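Local structure of Drep2 (4D2K) at residues A[13-18]-A[74-79]; A[19-24]-A[39-44]. The protein probably self-associates through its N-terminal CIDE domain, the part described here, into higher-order assemblies of the kind linked to DNA fragmentation in apoptosis. All blocks are in the same frame, centred on the assembly; numbering follows the deposited sequence.

Contact 1 (A[13-18]-A[74-79]); sequences KIWDSW and VLLLLR
V74 CG1 presses onto the face of the W15 indole, 3.4 Å above the plane and over the centre of its six-membered ring, 10° from the normal: a CH-pi contact. With CG1 anti to the backbone N (chi1 -173°), V74 brings this methyl under the ring while CG2 leans on K13 CD. The cation of R22 lies over the opposite face of the indole, which is thus sandwiched. Farther along the same face of the sheet, L76 CD2 reaches W15 CB at 3.7 Å. On the other face I14 CD1 leans over toward strand 74-79, 3.9 Å from L77 CB, and joins the buried leucines L75 and L77. Backbone hydrogen bonds of the parallel pairing hold this end closely: L75 N to K13 O, W15 N to L75 O at 2.9 Å and nearly straight (170°), and L77 N to W15 O at 3.0 Å. Toward S17 the strands drift apart. S17 N stays 3.6 Å from L77 O without a bond, and the touches are looser, S17 CB against L78 CD2 and the O atoms of D16 and S17 against L76 methyls. The chemistry implies an apolar interface, its central backbone N-H and C=O groups paired, joining two parallel strands of a ubiquitin-like sheet, while the D16 carboxylate serves the following turn through the backbone N atoms of N20 and V21 and the K13 amine leads outward.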
loop_
_atom_site.group_PDB
_atom_site.type_symbol
_atom_site.label_atom_id
_atom_site.label_comp_id
_atom_site.label_asym_id
_atom_site.label_seq_id
_atom_site.Cartn_x
_atom_site.Cartn_y
_atom_site.Cartn_z
ATOM N N LYS A 13 3.188 6.457 -0.360
ATOM C CA LYS A 13 1.968 6.943 0.297
ATOM C C LYS A 13 0.929 5.812 0.374
ATOM O O LYS A 13 0.639 5.145 -0.621
ATOM C CB LYS A 13 1.394 8.163 -0.441
ATOM C CG LYS A 13 2.276 9.452 -0.345
ATOM C CD LYS A 13 1.807 10.531 -1.365
ATOM C CE LYS A 13 2.617 11.854 -1.276
ATOM N NZ LYS A 13 2.199 12.878 -2.306
ATOM N N ILE A 14 0.334 5.617 1.542
ATOM C CA ILE A 14 -0.578 4.512 1.716
ATOM C C ILE A 14 -1.883 5.067 2.268
ATOM O O ILE A 14 -1.947 5.662 3.345
ATOM C CB ILE A 14 0.028 3.387 2.615
ATOM C CG1 ILE A 14 -0.874 2.153 2.623
ATOM C CG2 ILE A 14 0.247 3.848 4.044
ATOM C CD1 ILE A 14 -0.747 1.284 1.383
ATOM N N TRP A 15 -2.919 4.944 1.448
ATOM C CA TRP A 15 -4.218 5.493 1.776
ATOM C C TRP A 15 -5.234 4.354 1.930
ATOM O O TRP A 15 -5.089 3.290 1.306
ATOM C CB TRP A 15 -4.671 6.438 0.665
ATOM C CG TRP A 15 -3.801 7.629 0.421
ATOM C CD1 TRP A 15 -2.647 7.944 1.058
ATOM C CD2 TRP A 15 -4.009 8.650 -0.562
ATOM N NE1 TRP A 15 -2.129 9.109 0.552
ATOM C CE2 TRP A 15 -2.947 9.560 -0.447
ATOM C CE3 TRP A 15 -4.989 8.879 -1.531
ATOM C CZ2 TRP A 15 -2.839 10.700 -1.266
ATOM C CZ3 TRP A 15 -4.872 10.009 -2.351
ATOM C CH2 TRP A 15 -3.809 10.896 -2.210
ATOM N N ASP A 16 -6.325 4.601 2.654
ATOM C CA ASP A 16 -7.304 3.532 2.827
ATOM C C ASP A 16 -8.149 3.478 1.567
ATOM O O ASP A 16 -7.990 4.330 0.684
ATOM C CB ASP A 16 -8.143 3.723 4.098
ATOM C CG ASP A 16 -9.010 4.972 4.075
ATOM O OD1 ASP A 16 -9.437 5.456 3.008
ATOM O OD2 ASP A 16 -9.240 5.503 5.167
ATOM N N SER A 17 -8.999 2.458 1.473
ATOM C CA SER A 17 -9.835 2.208 0.294
ATOM C C SER A 17 -10.665 3.416 -0.109
ATOM O O SER A 17 -10.896 3.621 -1.286
ATOM C CB SER A 17 -10.733 0.992 0.510
ATOM O OG SER A 17 -11.606 1.167 1.609
ATOM N N TRP A 18 -11.073 4.227 0.860
ATOM C CA TRP A 18 -11.924 5.396 0.593
ATOM C C TRP A 18 -11.122 6.665 0.315
ATOM O O TRP A 18 -11.708 7.715 0.061
ATOM C CB TRP A 18 -12.831 5.693 1.799
ATOM C CG TRP A 18 -13.878 4.682 2.087
ATOM C CD1 TRP A 18 -13.818 3.690 3.019
ATOM C CD2 TRP A 18 -15.157 4.567 1.453
ATOM N NE1 TRP A 18 -14.978 2.956 2.997
ATOM C CE2 TRP A 18 -15.816 3.475 2.045
ATOM C CE3 TRP A 18 -15.807 5.281 0.440
ATOM C CZ2 TRP A 18 -17.092 3.075 1.659
ATOM C CZ3 TRP A 18 -17.076 4.883 0.056
ATOM C CH2 TRP A 18 -17.704 3.791 0.665
ATOM N N VAL A 74 1.302 6.732 -4.835
ATOM C CA VAL A 74 0.127 6.582 -3.969
ATOM C C VAL A 74 -0.498 5.191 -4.130
ATOM O O VAL A 74 -0.884 4.803 -5.226
ATOM C CB VAL A 74 -0.945 7.650 -4.270
ATOM C CG1 VAL A 74 -2.086 7.567 -3.239
ATOM C CG2 VAL A 74 -0.329 9.033 -4.284
ATOM N N LEU A 75 -0.566 4.451 -3.032
ATOM C CA LEU A 75 -1.101 3.093 -2.981
ATOM C C LEU A 75 -2.332 3.048 -2.070
ATOM O O LEU A 75 -2.448 3.849 -1.149
ATOM C CB LEU A 75 -0.041 2.111 -2.469
ATOM C CG LEU A 75 1.271 1.984 -3.245
ATOM C CD1 LEU A 75 2.280 1.089 -2.506
ATOM C CD2 LEU A 75 0.990 1.450 -4.655
ATOM N N LEU A 76 -3.267 2.143 -2.341
ATOM C CA LEU A 76 -4.379 1.926 -1.423
ATOM C C LEU A 76 -4.203 0.563 -0.793
ATOM O O LEU A 76 -3.827 -0.413 -1.450
ATOM C CB LEU A 76 -5.745 1.997 -2.126
ATOM C CG LEU A 76 -6.119 3.205 -2.990
ATOM C CD1 LEU A 76 -7.580 3.113 -3.406
ATOM C CD2 LEU A 76 -5.840 4.527 -2.292
ATOM N N LEU A 77 -4.505 0.495 0.489
ATOM C CA LEU A 77 -4.537 -0.771 1.165
ATOM C C LEU A 77 -6.010 -1.180 1.214
ATOM O O LEU A 77 -6.832 -0.425 1.688
ATOM C CB LEU A 77 -3.920 -0.637 2.554
ATOM C CG LEU A 77 -3.517 -1.867 3.352
ATOM C CD1 LEU A 77 -2.448 -1.473 4.342
ATOM C CD2 LEU A 77 -4.718 -2.383 4.095
ATOM N N LEU A 78 -6.334 -2.356 0.693
ATOM C CA LEU A 78 -7.703 -2.880 0.698
ATOM C C LEU A 78 -7.813 -4.036 1.663
ATOM O O LEU A 78 -7.040 -4.999 1.575
ATOM C CB LEU A 78 -8.112 -3.385 -0.692
ATOM C CG LEU A 78 -7.958 -2.409 -1.854
ATOM C CD1 LEU A 78 -8.353 -3.062 -3.164
ATOM C CD2 LEU A 78 -8.767 -1.158 -1.600
ATOM N N ARG A 79 -8.749 -3.951 2.593
ATOM C CA ARG A 79 -9.013 -5.079 3.481
ATOM C C ARG A 79 -10.423 -5.615 3.256
ATOM O O ARG A 79 -11.243 -4.968 2.597
ATOM C CB ARG A 79 -8.823 -4.671 4.939
ATOM C CG ARG A 79 -9.328 -3.265 5.260
ATOM C CD ARG A 79 -9.029 -2.873 6.699
ATOM N NE ARG A 79 -9.339 -3.964 7.619
ATOM C CZ ARG A 79 -9.379 -3.837 8.941
ATOM N NH1 ARG A 79 -9.150 -2.657 9.498
ATOM N NH2 ARG A 79 -9.667 -4.883 9.704
#

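Contact 2 (A[19-24]-A[39-44]); sequences RNVRKG and DKLGVP
R19 O is gripped by two nitrogens of R22, NE at 2.9 Å and NH2 at 3.1 Å, in a side-on hold that ties down the turn ahead of strand 22-27. Both bonds keep the oxygen within 1° of the guanidinium plane, yet they use it differently: NH2 comes in on a lone pair in the carbonyl plane, whereas NE stands 52° above it. R22 CB leaves its strand on the side away from residues 39-44, and the next residue, K23, faces the helix end instead. Its CB meets K40 CB at 4.0 Å. The K23 chain bends at chi2 (-73°), which lays its methylenes past L41, CG lying 3.6 Å from L41 CD1, and carries CE to K40 O at 3.4 Å. No hydrogen bond forms there, since NZ stops farther off than CE. K40 answers in kind: its bent chain sets CE 3.3 Å from G24 O, again by carbon and not by the ammonium nitrogen. With an alanine in place of K23, the methylenes beside L41 CD1 and K40 O would be gone, which would probably leave the L41 methyl and K40 O less covered on this side. V21 CG1 adds a distant touch on L41 CD1. L41 itself also packs on I14 and L77, so the surface contact shades into the core. Beyond it, G42 at positive phi is the C-prime residue of a Schellman motif, its N bonded to D39 O. A second strand whose K23 packs, with V21 just before it, against the capped end of the following helix belongs to the beta-grasp fold of the ubiquitin-like CIDE-N domain.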
loop_
_atom_site.group_PDB
_atom_site.type_symbol
_atom_site.label_atom_id
_atom_site.label_comp_id
_atom_site.label_asym_id
_atom_site.label_seq_id
_atom_site.Cartn_x
_atom_site.Cartn_y
_atom_site.Cartn_z
ATOM N N ARG A 19 -9.792 6.574 0.361
ATOM C CA ARG A 19 -8.910 7.741 0.174
ATOM C C ARG A 19 -9.167 8.783 1.277
ATOM O O ARG A 19 -9.048 9.987 1.055
ATOM C CB ARG A 19 -9.070 8.363 -1.224
ATOM C CG ARG A 19 -8.859 7.390 -2.386
ATOM C CD ARG A 19 -9.144 8.077 -3.727
ATOM N NE ARG A 19 -8.665 7.295 -4.867
ATOM C CZ ARG A 19 -9.342 6.313 -5.463
ATOM N NH1 ARG A 19 -10.571 6.006 -5.068
ATOM N NH2 ARG A 19 -8.797 5.665 -6.492
ATOM N N ASN A 20 -9.495 8.281 2.467
ATOM C CA ASN A 20 -9.770 9.085 3.646
ATOM C C ASN A 20 -8.550 9.186 4.576
ATOM O O ASN A 20 -7.960 10.253 4.742
ATOM C CB ASN A 20 -10.979 8.480 4.378
ATOM C CG ASN A 20 -11.420 9.300 5.576
ATOM O OD1 ASN A 20 -11.612 8.763 6.670
ATOM N ND2 ASN A 20 -11.571 10.603 5.379
ATOM N N VAL A 21 -8.138 8.069 5.152
ATOM C CA VAL A 21 -6.937 8.069 5.957
ATOM C C VAL A 21 -5.775 7.953 4.972
ATOM O O VAL A 21 -5.769 7.090 4.092
ATOM C CB VAL A 21 -6.901 6.916 6.981
ATOM C CG1 VAL A 21 -5.563 6.851 7.670
ATOM C CG2 VAL A 21 -8.072 7.033 7.991
ATOM N N ARG A 22 -4.812 8.854 5.126
ATOM C CA ARG A 22 -3.749 9.056 4.174
ATOM C C ARG A 22 -2.454 9.129 4.955
ATOM O O ARG A 22 -2.279 10.059 5.745
ATOM C CB ARG A 22 -3.992 10.339 3.414
ATOM C CG ARG A 22 -5.191 10.287 2.535
ATOM C CD ARG A 22 -5.363 11.568 1.784
ATOM N NE ARG A 22 -6.550 11.484 0.939
ATOM C CZ ARG A 22 -6.726 12.182 -0.173
ATOM N NH1 ARG A 22 -5.782 13.028 -0.581
ATOM N NH2 ARG A 22 -7.843 12.030 -0.882
ATOM N N LYS A 23 -1.564 8.166 4.741
ATOM C CA LYS A 23 -0.361 8.029 5.556
ATOM C C LYS A 23 0.898 7.958 4.695
ATOM O O LYS A 23 0.848 7.610 3.524
ATOM C CB LYS A 23 -0.437 6.759 6.415
ATOM C CG LYS A 23 -1.635 6.704 7.359
ATOM C CD LYS A 23 -1.449 7.649 8.510
ATOM C CE LYS A 23 -2.573 7.548 9.493
ATOM N NZ LYS A 23 -2.116 7.953 10.821
ATOM N N GLY A 24 2.043 8.240 5.293
ATOM C CA GLY A 24 3.284 8.162 4.561
ATOM C C GLY A 24 4.117 7.105 5.246
ATOM O O GLY A 24 4.156 7.047 6.476
ATOM N N ASP A 39 0.146 -1.353 9.976
ATOM C CA ASP A 39 0.302 -0.560 11.201
ATOM C C ASP A 39 -0.229 0.876 11.064
ATOM O O ASP A 39 -0.936 1.373 11.924
ATOM C CB ASP A 39 1.763 -0.498 11.648
ATOM C CG ASP A 39 1.950 0.387 12.881
ATOM O OD1 ASP A 39 1.412 0.036 13.945
ATOM O OD2 ASP A 39 2.607 1.451 12.784
ATOM N N LYS A 40 0.153 1.566 9.999
ATOM C CA LYS A 40 -0.231 2.961 9.853
ATOM C C LYS A 40 -1.740 3.105 9.607
ATOM O O LYS A 40 -2.350 4.135 9.938
ATOM C CB LYS A 40 0.567 3.598 8.707
ATOM C CG LYS A 40 2.037 3.908 9.042
ATOM C CD LYS A 40 2.188 5.286 9.642
ATOM C CE LYS A 40 3.607 5.852 9.481
ATOM N NZ LYS A 40 4.689 4.917 9.894
ATOM N N LEU A 41 -2.363 2.077 9.040
ATOM C CA LEU A 41 -3.799 2.187 8.834
ATOM C C LEU A 41 -4.585 1.499 9.954
ATOM O O LEU A 41 -5.796 1.402 9.878
ATOM C CB LEU A 41 -4.196 1.636 7.464
ATOM C CG LEU A 41 -4.240 2.715 6.364
ATOM C CD1 LEU A 41 -2.950 3.480 6.297
ATOM C CD2 LEU A 41 -4.531 2.099 5.000
ATOM N N GLY A 42 -3.899 1.054 11.003
ATOM C CA GLY A 42 -4.565 0.480 12.165
ATOM C C GLY A 42 -5.207 -0.878 11.895
ATOM O O GLY A 42 -6.188 -1.269 12.533
ATOM N N VAL A 43 -4.591 -1.622 10.988
ATOM C CA VAL A 43 -5.022 -2.958 10.624
ATOM C C VAL A 43 -4.226 -3.971 11.450
ATOM O O VAL A 43 -2.994 -3.880 11.523
ATOM C CB VAL A 43 -4.782 -3.225 9.109
ATOM C CG1 VAL A 43 -5.167 -4.656 8.717
ATOM C CG2 VAL A 43 -5.509 -2.184 8.244
ATOM N N PRO A 44 -4.923 -4.935 12.083
ATOM C CA PRO A 44 -4.226 -5.908 12.935
ATOM C C PRO A 44 -3.190 -6.640 12.099
ATOM O O PRO A 44 -3.453 -6.916 10.925
ATOM C CB PRO A 44 -5.339 -6.851 13.404
ATOM C CG PRO A 44 -6.616 -6.097 13.220
ATOM C CD PRO A 44 -6.363 -4.864 12.384
#

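From the N terminus, strand 10-16 comes first, and its residues 13-18 wait for the last strand, 74-79, to close contact 1, a loop spanning nearly the whole domain. Strand 22-27 turns back antiparallel beside it, then helix 30-40 crosses the sheet, and its end returns to residues 19-24 as contact 2. The shorter loop is therefore nested inside the longer one, without crossing it. The two contacts, with centres about 7 Å apart, share the first hairpin: I14 N bonds to K23 O. Contact 1 joins the central strands of the sheet; contact 2 fastens the helix to its edge strand.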